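Local coordinates for ferritin like protein (Caulobacter vibrioides, PDB 3HL1), which is of unknown function but carries a helical ferritin-like domain, which is consistent with a role in metal binding, at residues D238-R241 and R242-N245; T113-N116 and T117-I121; A230-H233 and F234-F237; D38-V42 and P43-I47. All blocks are in the same frame, centred on the assembly; numbering follows the deposited sequence.

Contact 1 (D238-R241 and R242-N245); sequences DFIR and RMPN
R242 reaches back across D238, one turn earlier on helix 233-242, and closes a three-residue salt-bridge network with it and R241. With CG anti to its own carbonyl carbon (chi1 -63°) and the chain extended from CG to NE, R242 runs over the D238 carbonyl to the carboxylate. There R242 NE donates almost straight to D238 OD2 at 2.9 Å, from above the carboxylate plane, while the oxygen lies in the guanidinium plane; the two planes are perpendicular. The other oxygen belongs to R241, whose NE and NH2 both grip D238 OD1, the shorter bond being NH2 to OD1 at 2.7 Å. D238 thus gathers two arginines on one carboxylate, R241 NH2 lying over one face of the R242 guanidinium, 3.4 Å from R242 NH2. At M243, a selenomethionine, the chain leaves the helix: M243 N bonds to I240 O at 3.1 Å, three residues back. Its side chain folds back on the last turn, CE lying 4.0 Å from I240 CG2 and SE 5.2 Å from the centroid of the F239 ring, an oblique Met-aromatic contact. One water donates to both R241 O and M243 O, bridging the exit. Helix 112-121 packs on I240 and R241 through V115, whereas helix 42-67 meets F239 through V42 and L46 and M243 through P43.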
loop_
_atom_site.group_PDB
_atom_site.type_symbol
_atom_site.label_atom_id
_atom_site.label_comp_id
_atom_site.label_asym_id
_atom_site.label_seq_id
_atom_site.Cartn_x
_atom_site.Cartn_y
_atom_site.Cartn_z
ATOM N N ASP A 238 4.892 15.338 2.623
ATOM C CA ASP A 238 5.369 16.420 3.484
ATOM C C ASP A 238 5.208 17.773 2.770
ATOM O O ASP A 238 4.870 18.771 3.377
ATOM C CB ASP A 238 6.807 16.146 3.898
ATOM C CG ASP A 238 7.308 17.110 4.966
ATOM O OD1 ASP A 238 6.636 17.271 6.013
ATOM O OD2 ASP A 238 8.375 17.707 4.727
ATOM N N PHE A 239 5.417 17.787 1.462
ATOM C CA PHE A 239 5.171 18.976 0.656
ATOM C C PHE A 239 3.726 19.448 0.782
ATOM O O PHE A 239 3.466 20.619 1.049
ATOM C CB PHE A 239 5.516 18.699 -0.801
ATOM C CG PHE A 239 5.188 19.833 -1.723
ATOM C CD1 PHE A 239 6.108 20.875 -1.924
ATOM C CD2 PHE A 239 3.987 19.853 -2.416
ATOM C CE1 PHE A 239 5.815 21.947 -2.794
ATOM C CE2 PHE A 239 3.682 20.917 -3.279
ATOM C CZ PHE A 239 4.615 21.960 -3.474
ATOM N N ILE A 240 2.786 18.518 0.627
ATOM C CA ILE A 240 1.369 18.840 0.717
ATOM C C ILE A 240 1.060 19.332 2.117
ATOM O O ILE A 240 0.345 20.318 2.277
ATOM C CB ILE A 240 0.455 17.624 0.351
ATOM C CG1 ILE A 240 0.618 17.256 -1.131
ATOM C CG2 ILE A 240 -1.007 17.924 0.659
ATOM C CD1 ILE A 240 0.098 15.851 -1.505
ATOM N N ARG A 241 1.615 18.656 3.125
ATOM C CA ARG A 241 1.373 19.022 4.529
ATOM C C ARG A 241 1.728 20.483 4.820
ATOM O O ARG A 241 1.060 21.136 5.629
ATOM C CB ARG A 241 2.165 18.115 5.470
ATOM C CG ARG A 241 1.815 18.247 6.950
ATOM C CD ARG A 241 2.728 17.309 7.752
ATOM N NE ARG A 241 4.151 17.688 7.626
ATOM C CZ ARG A 241 4.838 18.477 8.476
ATOM N NH1 ARG A 241 4.270 18.984 9.572
ATOM N NH2 ARG A 241 6.125 18.753 8.254
ATOM N N ARG A 242 2.770 20.964 4.137
ATOM C CA ARG A 242 3.317 22.319 4.301
ATOM C C ARG A 242 2.692 23.413 3.445
ATOM O O ARG A 242 2.985 24.568 3.678
ATOM C CB ARG A 242 4.816 22.309 4.018
ATOM C CG ARG A 242 5.623 21.465 4.976
ATOM C CD ARG A 242 7.054 21.310 4.456
ATOM N NE ARG A 242 7.867 20.453 5.315
ATOM C CZ ARG A 242 8.390 20.821 6.487
ATOM N NH1 ARG A 242 8.227 22.055 6.963
ATOM N NH2 ARG A 242 9.108 19.945 7.187
HETATM N N MSE A 243 1.831 23.080 2.492
HETATM C CA MSE A 243 1.242 24.096 1.618
HETATM C C MSE A 243 0.368 25.101 2.345
HETATM O O MSE A 243 -0.361 24.729 3.266
HETATM C CB MSE A 243 0.358 23.462 0.567
HETATM C CG MSE A 243 1.098 22.626 -0.421
HETATM SE SE MSE A 243 -0.178 21.747 -1.646
HETATM C CE MSE A 243 -1.746 21.675 -0.560
ATOM N N PRO A 244 0.417 26.382 1.909
ATOM C CA PRO A 244 -0.503 27.385 2.470
ATOM C C PRO A 244 -1.974 27.213 2.042
ATOM O O PRO A 244 -2.882 27.466 2.842
ATOM C CB PRO A 244 0.055 28.726 1.956
ATOM C CG PRO A 244 1.140 28.405 0.997
ATOM C CD PRO A 244 1.355 26.953 0.916
ATOM N N ASN A 245 -2.215 26.796 0.806
ATOM C CA ASN A 245 -3.594 26.801 0.285
ATOM C C ASN A 245 -4.059 25.454 -0.255
ATOM O O ASN A 245 -3.752 25.082 -1.398
ATOM C CB ASN A 245 -3.738 27.864 -0.802
ATOM C CG ASN A 245 -3.379 29.247 -0.301
ATOM O OD1 ASN A 245 -4.124 29.856 0.482
ATOM N ND2 ASN A 245 -2.205 29.738 -0.722
HETATM O O HOH W 1 -0.200 23.549 5.737
#

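Contact 2 (T113-N116 and T117-I121); sequences TRVN and TMCLI
T117 turns its hydroxyl back along the chain, OG1 beside its own backbone N and anti to its carbonyl carbon (chi1 -50°), and thereby sets it against T113 O one turn earlier. This is the familiar helical arrangement in which a threonine hydroxyl shares the i-4 carbonyl with the main chain, here on helix 112-121 of the ferritin-like domain. T113 O takes two bonds from the one residue, T117 N at 3.2 Å and T117 OG1 at 2.7 Å, reaching it from opposite faces of the carbonyl plane. The hydroxyl has a second partner in S104 N, so T117 ties a preceding loop to the helix. N116 and R114 reach that loop too: N116 ND2 bonds to P102 O, and R114 bonds to E106 O and forms a salt bridge with D111. The following residues keep the regular helical bonds, each N to the carbonyl four residues back, among them L120 N to N116 O at 2.9 Å. M118, a selenomethionine, lays its CG 3.2 Å from R114 O before bending away at chi3 (76°), and M118 and C119 both pack on F237 of helix 233-242. Along the same flank, V115 CG1 comes to 4.5 Å from C119 SG, a loose apolar touch.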
loop_
_atom_site.group_PDB
_atom_site.type_symbol
_atom_site.label_atom_id
_atom_site.label_comp_id
_atom_site.label_asym_id
_atom_site.label_seq_id
_atom_site.Cartn_x
_atom_site.Cartn_y
_atom_site.Cartn_z
ATOM N N THR A 113 -5.387 15.711 9.262
ATOM C CA THR A 113 -5.381 14.391 9.866
ATOM C C THR A 113 -4.941 13.304 8.852
ATOM O O THR A 113 -4.116 12.457 9.170
ATOM C CB THR A 113 -6.782 14.018 10.442
ATOM O OG1 THR A 113 -7.140 14.958 11.463
ATOM C CG2 THR A 113 -6.756 12.605 11.109
ATOM N N ARG A 114 -5.500 13.351 7.647
ATOM C CA ARG A 114 -5.158 12.394 6.579
ATOM C C ARG A 114 -3.761 12.641 5.999
ATOM O O ARG A 114 -3.030 11.704 5.781
ATOM C CB ARG A 114 -6.206 12.393 5.467
ATOM C CG ARG A 114 -7.240 11.266 5.510
ATOM C CD ARG A 114 -7.811 10.977 6.919
ATOM N NE ARG A 114 -8.669 12.031 7.436
ATOM C CZ ARG A 114 -9.515 11.847 8.439
ATOM N NH1 ARG A 114 -9.681 10.672 9.010
ATOM N NH2 ARG A 114 -10.182 12.844 8.909
ATOM N N VAL A 115 -3.394 13.887 5.741
ATOM C CA VAL A 115 -2.058 14.171 5.215
ATOM C C VAL A 115 -0.992 13.814 6.237
ATOM O O VAL A 115 0.002 13.183 5.896
ATOM C CB VAL A 115 -1.944 15.625 4.741
ATOM C CG1 VAL A 115 -0.467 15.950 4.441
ATOM C CG2 VAL A 115 -2.839 15.735 3.476
ATOM N N ASN A 116 -1.230 14.113 7.519
ATOM C CA ASN A 116 -0.300 13.653 8.562
ATOM C C ASN A 116 -0.076 12.124 8.574
ATOM O O ASN A 116 1.096 11.656 8.677
ATOM C CB ASN A 116 -0.755 14.087 9.976
ATOM C CG ASN A 116 -0.431 15.530 10.281
ATOM O OD1 ASN A 116 0.479 16.129 9.680
ATOM N ND2 ASN A 116 -1.192 16.115 11.206
ATOM N N THR A 117 -1.176 11.378 8.506
ATOM C CA THR A 117 -1.162 9.908 8.419
ATOM C C THR A 117 -0.366 9.409 7.205
ATOM O O THR A 117 0.391 8.468 7.322
ATOM C CB THR A 117 -2.582 9.363 8.399
ATOM O OG1 THR A 117 -3.318 9.942 9.482
ATOM C CG2 THR A 117 -2.579 7.804 8.511
HETATM N N MSE A 118 -0.564 10.046 6.039
HETATM C CA MSE A 118 0.200 9.730 4.815
HETATM C C MSE A 118 1.711 9.945 4.981
HETATM O O MSE A 118 2.508 9.086 4.567
HETATM C CB MSE A 118 -0.382 10.499 3.634
HETATM C CG MSE A 118 -1.764 10.007 3.351
HETATM SE SE MSE A 118 -2.655 11.067 2.010
HETATM C CE MSE A 118 -1.858 10.470 0.636
ATOM N N CYS A 119 2.076 10.999 5.713
ATOM C CA CYS A 119 3.480 11.288 6.057
ATOM C C CYS A 119 4.041 10.215 6.990
ATOM O O CYS A 119 5.156 9.720 6.795
ATOM C CB CYS A 119 3.644 12.668 6.700
ATOM S SG CYS A 119 3.406 14.064 5.568
ATOM N N LEU A 120 3.246 9.818 7.967
ATOM C CA LEU A 120 3.602 8.742 8.900
ATOM C C LEU A 120 3.803 7.397 8.205
ATOM O O LEU A 120 4.787 6.702 8.458
ATOM C CB LEU A 120 2.499 8.614 9.947
ATOM C CG LEU A 120 2.530 9.617 11.086
ATOM C CD1 LEU A 120 1.212 9.595 11.812
ATOM C CD2 LEU A 120 3.661 9.264 12.022
ATOM N N ILE A 121 2.897 7.041 7.325
ATOM C CA ILE A 121 2.994 5.749 6.605
ATOM C C ILE A 121 4.312 5.657 5.861
ATOM O O ILE A 121 4.932 4.610 5.853
ATOM C CB ILE A 121 1.838 5.570 5.619
ATOM C CG1 ILE A 121 0.543 5.266 6.349
ATOM C CG2 ILE A 121 2.101 4.431 4.635
ATOM C CD1 ILE A 121 -0.683 5.700 5.497
#

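Contact 3 (A230-H233 and F234-F237); sequences AWPH and FQRF
W231 and R236 set their flat groups obliquely, indole and guanidinium planes 32° apart, where the chain enters helix 233-242. The R236 side chain is extended from CG to NE and doubles back past the N-cap residue P232, bringing R236 CG to 4.1 Å from W231 CE3. At its end R236 NE donates to W231 O at 2.9 Å, a bent bond with the oxygen tilted out of the guanidinium plane. The indole also lies against the backbone of the first turn, one face carrying Q235 C and R236 N toward its rim, while W231 NE1 meets Q235 CB at 3.4 Å. Q235, bent at chi2 (96°), lays its amide across the P232 ring, with OE1 3.5 Å from P232 CB; this oxygen is buried here without a polar partner. On the inner side H233 and R236 point the same way side by side, imidazole and guanidinium nearly perpendicular. F237 turns a ring face to H233 O, whose distance to F237 CG is 3.2 Å, and that same oxygen accepts the F237 N bond; the two rings themselves meet only obliquely. H233 is held at both nitrogens, NE2 by Q53 and ND1 by E122, and an unidentified ligand, probably from the crystallisation liquor, lies about 4 Å from its side chain. Helix 42-67 meets W231 at L46, R236 at A49 and F237 at A50, while the F237 ring packs edge-to-face with Y29 of helix 8-35, which sets this first turn against both helices.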
loop_
_atom_site.group_PDB
_atom_site.type_symbol
_atom_site.label_atom_id
_atom_site.label_comp_id
_atom_site.label_asym_id
_atom_site.label_seq_id
_atom_site.Cartn_x
_atom_site.Cartn_y
_atom_site.Cartn_z
ATOM N N ALA A 230 11.241 9.915 -9.334
ATOM C CA ALA A 230 12.032 11.099 -8.996
ATOM C C ALA A 230 11.824 11.472 -7.528
ATOM O O ALA A 230 12.791 11.567 -6.751
ATOM C CB ALA A 230 11.652 12.295 -9.913
ATOM N N TRP A 231 10.554 11.654 -7.158
ATOM C CA TRP A 231 10.194 12.278 -5.883
ATOM C C TRP A 231 9.485 11.283 -4.940
ATOM O O TRP A 231 8.372 10.829 -5.237
ATOM C CB TRP A 231 9.329 13.500 -6.177
ATOM C CG TRP A 231 9.384 14.567 -5.139
ATOM C CD1 TRP A 231 10.330 14.728 -4.154
ATOM C CD2 TRP A 231 8.475 15.666 -5.009
ATOM N NE1 TRP A 231 10.040 15.843 -3.408
ATOM C CE2 TRP A 231 8.909 16.440 -3.911
ATOM C CE3 TRP A 231 7.324 16.065 -5.706
ATOM C CZ2 TRP A 231 8.233 17.595 -3.493
ATOM C CZ3 TRP A 231 6.655 17.217 -5.289
ATOM C CH2 TRP A 231 7.114 17.964 -4.192
ATOM N N PRO A 232 10.143 10.928 -3.810
ATOM C CA PRO A 232 9.558 9.844 -2.997
ATOM C C PRO A 232 8.239 10.244 -2.320
ATOM O O PRO A 232 7.924 11.424 -2.232
ATOM C CB PRO A 232 10.664 9.500 -1.976
ATOM C CG PRO A 232 11.872 10.267 -2.417
ATOM C CD PRO A 232 11.394 11.428 -3.214
ATOM N N HIS A 233 7.455 9.244 -1.901
ATOM C CA HIS A 233 6.114 9.490 -1.342
ATOM C C HIS A 233 6.191 10.377 -0.077
ATOM O O HIS A 233 5.392 11.322 0.122
ATOM C CB HIS A 233 5.425 8.164 -1.001
ATOM C CG HIS A 233 5.069 7.330 -2.197
ATOM N ND1 HIS A 233 4.354 6.148 -2.094
ATOM C CD2 HIS A 233 5.348 7.489 -3.518
ATOM C CE1 HIS A 233 4.187 5.630 -3.297
ATOM N NE2 HIS A 233 4.811 6.404 -4.178
ATOM N N PHE A 234 7.166 10.086 0.783
ATOM C CA PHE A 234 7.306 10.865 2.011
ATOM C C PHE A 234 7.465 12.342 1.668
ATOM O O PHE A 234 6.702 13.193 2.144
ATOM C CB PHE A 234 8.488 10.409 2.862
ATOM C CG PHE A 234 8.599 11.182 4.131
ATOM C CD1 PHE A 234 7.623 11.049 5.125
ATOM C CD2 PHE A 234 9.619 12.088 4.334
ATOM C CE1 PHE A 234 7.680 11.780 6.288
ATOM C CE2 PHE A 234 9.675 12.807 5.504
ATOM C CZ PHE A 234 8.702 12.655 6.482
ATOM N N GLN A 235 8.438 12.643 0.818
ATOM C CA GLN A 235 8.692 14.030 0.439
ATOM C C GLN A 235 7.452 14.686 -0.200
ATOM O O GLN A 235 7.059 15.783 0.186
ATOM C CB GLN A 235 9.923 14.078 -0.459
ATOM C CG GLN A 235 11.255 13.998 0.333
ATOM C CD GLN A 235 11.875 12.577 0.441
ATOM O OE1 GLN A 235 11.208 11.597 0.809
ATOM N NE2 GLN A 235 13.180 12.487 0.144
ATOM N N ARG A 236 6.819 13.996 -1.137
ATOM C CA ARG A 236 5.567 14.459 -1.760
ATOM C C ARG A 236 4.519 14.884 -0.738
ATOM O O ARG A 236 3.904 15.945 -0.856
ATOM C CB ARG A 236 4.906 13.311 -2.550
ATOM C CG ARG A 236 5.539 12.911 -3.848
ATOM C CD ARG A 236 4.743 11.708 -4.360
ATOM N NE ARG A 236 5.436 10.999 -5.422
ATOM C CZ ARG A 236 5.112 11.049 -6.705
ATOM N NH1 ARG A 236 4.073 11.761 -7.133
ATOM N NH2 ARG A 236 5.839 10.359 -7.572
ATOM N N PHE A 237 4.284 14.003 0.241
ATOM C CA PHE A 237 3.246 14.189 1.248
ATOM C C PHE A 237 3.616 15.259 2.256
ATOM O O PHE A 237 2.761 16.011 2.666
ATOM C CB PHE A 237 2.875 12.858 1.950
ATOM C CG PHE A 237 2.371 11.756 0.985
ATOM C CD1 PHE A 237 1.787 12.073 -0.244
ATOM C CD2 PHE A 237 2.477 10.391 1.336
ATOM C CE1 PHE A 237 1.339 11.066 -1.104
ATOM C CE2 PHE A 237 2.048 9.401 0.479
ATOM C CZ PHE A 237 1.467 9.724 -0.733
#

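Contact 4 (D38-V42 and P43-I47); sequences DPTTV and PYRLI
P39 rests its CA over the centre of the Y44 ring, 3.6 Å from the centroid and nearly on the normal, a CH-pi contact that P39 CB extends at 3.8 Å from Y44 CE1. The tyrosine reaches back to the turn because its CG is anti to the backbone N (chi1 -170°). Helix 8-35 flanks the same side chain through L33 and Y34. Farther along, V42 and L46 lie side by side, V42 CG1 at 3.8 Å from L46 CD1. T41 is the N-cap of helix 42-67: its carbonyl receives R45 N at 3.2 Å, and its hydroxyl, OG1, returns to D38 O at 2.8 Å. D38 O thereby accepts from both T41 N and T41 OG1, fastening the type I turn that runs from D38 to T41. At the outer edge D38 OD1 makes an Asx turn, taking T40 N at 3.0 Å and T40 OG1 at 2.8 Å from the same face of the carboxylate plane. The turn is thus held both by the CH-pi contact of P39 with Y44 and by one carbonyl and one carboxylate oxygen, each gripped twice, which probably limits the freedom of the connection between helices 8-35 and 42-67.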
loop_
_atom_site.group_PDB
_atom_site.type_symbol
_atom_site.label_atom_id
_atom_site.label_comp_id
_atom_site.label_asym_id
_atom_site.label_seq_id
_atom_site.Cartn_x
_atom_site.Cartn_y
_atom_site.Cartn_z
ATOM N N ASP A 38 -11.003 19.484 -7.451
ATOM C CA ASP A 38 -10.300 19.857 -8.670
ATOM C C ASP A 38 -9.094 18.941 -8.986
ATOM O O ASP A 38 -8.037 19.030 -8.363
ATOM C CB ASP A 38 -9.918 21.338 -8.609
ATOM C CG ASP A 38 -9.236 21.836 -9.871
ATOM O OD1 ASP A 38 -9.095 21.082 -10.851
ATOM O OD2 ASP A 38 -8.843 23.024 -9.861
ATOM N N PRO A 39 -9.253 18.068 -9.994
ATOM C CA PRO A 39 -8.192 17.121 -10.322
ATOM C C PRO A 39 -6.928 17.714 -10.905
ATOM O O PRO A 39 -5.908 17.030 -10.980
ATOM C CB PRO A 39 -8.848 16.180 -11.346
ATOM C CG PRO A 39 -10.297 16.433 -11.273
ATOM C CD PRO A 39 -10.423 17.877 -10.871
ATOM N N THR A 40 -6.960 18.979 -11.313
ATOM C CA THR A 40 -5.767 19.600 -11.860
ATOM C C THR A 40 -4.829 20.119 -10.767
ATOM O O THR A 40 -3.714 20.611 -11.078
ATOM C CB THR A 40 -6.129 20.790 -12.814
ATOM O OG1 THR A 40 -6.711 21.830 -12.042
ATOM C CG2 THR A 40 -7.137 20.376 -13.916
ATOM N N THR A 41 -5.254 20.066 -9.501
ATOM C CA THR A 41 -4.450 20.677 -8.451
ATOM C C THR A 41 -3.201 19.832 -8.151
ATOM O O THR A 41 -3.149 18.624 -8.421
ATOM C CB THR A 41 -5.256 20.914 -7.160
ATOM O OG1 THR A 41 -5.829 19.676 -6.715
ATOM C CG2 THR A 41 -6.379 21.922 -7.382
ATOM N N VAL A 42 -2.188 20.475 -7.576
ATOM C CA VAL A 42 -0.927 19.780 -7.326
ATOM C C VAL A 42 -1.134 18.567 -6.389
ATOM O O VAL A 42 -0.568 17.519 -6.652
ATOM C CB VAL A 42 0.218 20.728 -6.822
ATOM C CG1 VAL A 42 1.385 19.923 -6.259
ATOM C CG2 VAL A 42 0.691 21.677 -7.963
ATOM N N PRO A 43 -1.919 18.706 -5.299
ATOM C CA PRO A 43 -1.994 17.573 -4.369
ATOM C C PRO A 43 -2.707 16.397 -4.995
ATOM O O PRO A 43 -2.366 15.240 -4.746
ATOM C CB PRO A 43 -2.801 18.133 -3.189
ATOM C CG PRO A 43 -2.722 19.629 -3.347
ATOM C CD PRO A 43 -2.733 19.827 -4.807
ATOM N N TYR A 44 -3.655 16.679 -5.864
ATOM C CA TYR A 44 -4.323 15.598 -6.594
ATOM C C TYR A 44 -3.357 14.812 -7.473
ATOM O O TYR A 44 -3.321 13.601 -7.412
ATOM C CB TYR A 44 -5.453 16.139 -7.441
ATOM C CG TYR A 44 -6.320 15.077 -8.036
ATOM C CD1 TYR A 44 -5.948 14.403 -9.201
ATOM C CD2 TYR A 44 -7.558 14.807 -7.494
ATOM C CE1 TYR A 44 -6.782 13.436 -9.777
ATOM C CE2 TYR A 44 -8.390 13.889 -8.080
ATOM C CZ TYR A 44 -7.982 13.191 -9.201
ATOM O OH TYR A 44 -8.841 12.289 -9.752
ATOM N N ARG A 45 -2.567 15.504 -8.283
ATOM C CA ARG A 45 -1.628 14.817 -9.172
ATOM C C ARG A 45 -0.481 14.131 -8.394
ATOM O O ARG A 45 0.003 13.076 -8.798
ATOM C CB ARG A 45 -1.135 15.780 -10.257
ATOM C CG ARG A 45 -2.219 16.028 -11.373
ATOM C CD ARG A 45 -2.563 17.508 -11.609
ATOM N NE ARG A 45 -2.021 18.099 -12.843
ATOM C CZ ARG A 45 -2.638 18.157 -14.033
ATOM N NH1 ARG A 45 -3.843 17.616 -14.242
ATOM N NH2 ARG A 45 -2.023 18.749 -15.055
ATOM N N LEU A 46 -0.063 14.703 -7.275
ATOM C CA LEU A 46 0.938 14.045 -6.431
ATOM C C LEU A 46 0.420 12.741 -5.855
ATOM O O LEU A 46 1.118 11.742 -5.870
ATOM C CB LEU A 46 1.417 14.939 -5.285
ATOM C CG LEU A 46 2.260 16.187 -5.647
ATOM C CD1 LEU A 46 2.640 16.949 -4.331
ATOM C CD2 LEU A 46 3.508 15.776 -6.474
ATOM N N ILE A 47 -0.800 12.771 -5.338
ATOM C CA ILE A 47 -1.412 11.584 -4.727
ATOM C C ILE A 47 -1.748 10.465 -5.726
ATOM O O ILE A 47 -1.544 9.269 -5.455
ATOM C CB ILE A 47 -2.644 11.966 -3.875
ATOM C CG1 ILE A 47 -2.181 12.795 -2.683
ATOM C CG2 ILE A 47 -3.392 10.693 -3.352
ATOM C CD1 ILE A 47 -3.344 13.465 -1.849
#

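Along the chain contact 4 comes first, at the start of helix 42-67, then contact 2 on helix 112-121, then contacts 3 and 1, which follow without a gap and take up the beginning and end of helix 233-242. Contact 1 lies with its centre about 12 Å from the centre of each of the others, while contacts 2 and 4 are farthest apart, about 17 Å between centres. Helix 233-242 fits between the other two: V115 and C119 meet it on one flank, L46 and I47 on another, and M118 CE still reaches I47 CG1 at 4.1 Å. Two successive helices and a third from much later in the chain are thus joined into one packed unit of the ferritin-like domain.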